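Local coordinates for uncharacterized protein (Arthrobacter sp., PDB 3KOP) that is of unknown function but adopts a cyclophilin-like fold built on an antiparallel beta sheet and assembles with further copies of itself, at residues R68-N73 / I126-V131. Sequence-based numbering, arbitrary orientation.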
loop_
_atom_site.group_PDB
_atom_site.type_symbol
_atom_site.label_atom_id
_atom_site.label_comp_id
_atom_site.label_asym_id
_atom_site.label_seq_id
_atom_site.Cartn_x
_atom_site.Cartn_y
_atom_site.Cartn_z
ATOM N N ARG F 68 9.517 9.561 -7.325
ATOM C CA ARG F 68 10.489 10.243 -6.509
ATOM C C ARG F 68 11.828 10.495 -7.165
ATOM O O ARG F 68 11.911 11.432 -7.954
ATOM C CB ARG F 68 10.612 9.664 -5.100
ATOM C CG ARG F 68 11.120 10.760 -4.156
ATOM C CD ARG F 68 11.157 10.221 -2.828
ATOM N NE ARG F 68 11.421 11.218 -1.820
ATOM C CZ ARG F 68 11.597 10.921 -0.548
ATOM N NH1 ARG F 68 11.517 9.661 -0.172
ATOM N NH2 ARG F 68 11.826 11.883 0.353
ATOM N N ASN F 69 12.874 9.718 -6.852
ATOM C CA ASN F 69 14.213 10.004 -7.372
ATOM C C ASN F 69 14.436 9.369 -8.726
ATOM O O ASN F 69 15.254 8.447 -8.910
ATOM C CB ASN F 69 15.261 9.626 -6.349
ATOM C CG ASN F 69 15.108 10.420 -5.073
ATOM O OD1 ASN F 69 15.215 11.643 -5.112
ATOM N ND2 ASN F 69 14.800 9.754 -3.968
ATOM N N GLU F 70 13.683 9.897 -9.675
ATOM C CA GLU F 70 13.581 9.347 -11.018
ATOM C C GLU F 70 13.692 10.423 -12.121
ATOM O O GLU F 70 13.064 11.495 -12.031
ATOM C CB GLU F 70 12.219 8.706 -11.169
ATOM C CG GLU F 70 12.036 8.041 -12.512
ATOM C CD GLU F 70 10.590 7.795 -12.901
ATOM O OE1 GLU F 70 9.689 8.506 -12.377
ATOM O OE2 GLU F 70 10.391 6.902 -13.781
ATOM N N ILE F 71 14.432 10.102 -13.185
ATOM C CA ILE F 71 14.271 10.808 -14.463
ATOM C C ILE F 71 13.959 9.750 -15.517
ATOM O O ILE F 71 14.248 8.581 -15.325
ATOM C CB ILE F 71 15.498 11.678 -14.889
ATOM C CG1 ILE F 71 16.787 10.847 -14.990
ATOM C CG2 ILE F 71 15.643 12.868 -13.959
ATOM C CD1 ILE F 71 17.914 11.461 -15.906
ATOM N N TYR F 72 13.342 10.164 -16.622
ATOM C CA TYR F 72 12.974 9.199 -17.646
ATOM C C TYR F 72 12.733 9.890 -18.991
ATOM O O TYR F 72 12.649 11.122 -19.057
ATOM C CB TYR F 72 11.740 8.421 -17.220
ATOM C CG TYR F 72 10.510 9.262 -17.086
ATOM C CD1 TYR F 72 10.259 9.990 -15.918
ATOM C CD2 TYR F 72 9.596 9.381 -18.159
ATOM C CE1 TYR F 72 9.130 10.771 -15.796
ATOM C CE2 TYR F 72 8.450 10.174 -18.037
ATOM C CZ TYR F 72 8.235 10.866 -16.856
ATOM O OH TYR F 72 7.135 11.655 -16.695
ATOM N N ASN F 73 12.677 9.095 -20.053
ATOM C CA ASN F 73 12.204 9.569 -21.329
ATOM C C ASN F 73 11.088 8.641 -21.773
ATOM O O ASN F 73 10.833 7.602 -21.137
ATOM C CB ASN F 73 13.358 9.720 -22.356
ATOM C CG ASN F 73 13.954 8.391 -22.844
ATOM O OD1 ASN F 73 13.378 7.329 -22.661
ATOM N ND2 ASN F 73 15.138 8.465 -23.474
ATOM N N ILE F 126 3.950 2.870 -25.945
ATOM C CA ILE F 126 5.045 3.760 -25.585
ATOM C C ILE F 126 5.974 3.059 -24.562
ATOM O O ILE F 126 5.504 2.303 -23.696
ATOM C CB ILE F 126 4.490 5.059 -24.963
ATOM C CG1 ILE F 126 3.439 5.693 -25.886
ATOM C CG2 ILE F 126 5.626 6.022 -24.584
ATOM C CD1 ILE F 126 3.782 5.668 -27.319
ATOM N N VAL F 127 7.278 3.301 -24.676
ATOM C CA VAL F 127 8.235 2.784 -23.700
ATOM C C VAL F 127 8.768 3.949 -22.858
ATOM O O VAL F 127 9.112 5.021 -23.391
ATOM C CB VAL F 127 9.348 1.970 -24.393
ATOM C CG1 VAL F 127 10.456 1.532 -23.385
ATOM C CG2 VAL F 127 8.723 0.714 -25.076
ATOM N N ASP F 128 8.757 3.729 -21.545
ATOM C CA ASP F 128 9.343 4.619 -20.529
ATOM C C ASP F 128 10.653 3.980 -20.119
ATOM O O ASP F 128 10.660 2.866 -19.615
ATOM C CB ASP F 128 8.373 4.715 -19.355
ATOM C CG ASP F 128 8.838 5.592 -18.231
ATOM O OD1 ASP F 128 10.066 5.683 -17.931
ATOM O OD2 ASP F 128 7.927 6.169 -17.570
ATOM N N LEU F 129 11.758 4.678 -20.377
ATOM C CA LEU F 129 13.081 4.276 -19.934
ATOM C C LEU F 129 13.505 5.214 -18.820
ATOM O O LEU F 129 13.585 6.431 -19.025
ATOM C CB LEU F 129 14.098 4.296 -21.078
ATOM C CG LEU F 129 13.759 3.345 -22.236
ATOM C CD1 LEU F 129 14.682 3.605 -23.505
ATOM C CD2 LEU F 129 13.815 1.902 -21.784
ATOM N N ALA F 130 13.749 4.633 -17.645
ATOM C CA ALA F 130 13.897 5.393 -16.409
ATOM C C ALA F 130 15.182 5.075 -15.673
ATOM O O ALA F 130 15.646 3.930 -15.654
ATOM C CB ALA F 130 12.662 5.174 -15.464
ATOM N N VAL F 131 15.719 6.111 -15.037
ATOM C CA VAL F 131 16.895 6.038 -14.216
ATOM C C VAL F 131 16.515 6.482 -12.804
ATOM O O VAL F 131 15.953 7.557 -12.615
ATOM C CB VAL F 131 17.997 6.975 -14.762
ATOM C CG1 VAL F 131 19.158 7.130 -13.765
ATOM C CG2 VAL F 131 18.510 6.437 -16.091
HETATM O O HOH W 1 8.027 7.153 -15.002
#
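Ile71 to Asn73 pair with Leu129 to Val131 as neighbouring antiparallel strands, a buried pairing in the antiparallel sheet of this cyclophilin-like fold, strand 125-132 lying between strands 70-76 and 96-103. Four backbone bonds establish the register: Ile71 and Val131 form one hydrogen-bonded pair, Asn73 and Leu129 the next, with Tyr72 and Ala130 as the non-hydrogen-bonded pair between them. The straightest bond runs from Val131 N to Ile71 O, 2.9 Å at 174°. On the face carrying Ile71 and Val131, these side chains lie side by side, CG1 of Ile71 4.1 Å from CB of Val131. Asn73 ND2 bonds to Leu179 O of strand 178-183, while its OD1, 3.5 Å from Leu129 CB, is buried without a polar partner.

The other face, with Tyr72 and Ala130, also carries two acids, Glu70 and Asp128. Tyr72 CG stands between its backbone N and carbonyl carbon (chi1 65°), which brings the ring obliquely against the Asp128 carboxylate, their planes 29° apart and OD2 3.7 Å from CD2. Glu70 and Asp128 carboxylates come within 4.3 Å (OE2 to OD1), a proximity that could raise the proton affinity of either. A water donates to both, at Glu70 OE2 (2.7 Å) and Asp128 OD2 (2.8 Å). Replacing Asp128 with an alanine would probably leave this water with one acceptor fewer and Tyr72 without its carboxylate neighbour. The water oxygen sits over the centre of the Tyr72 ring.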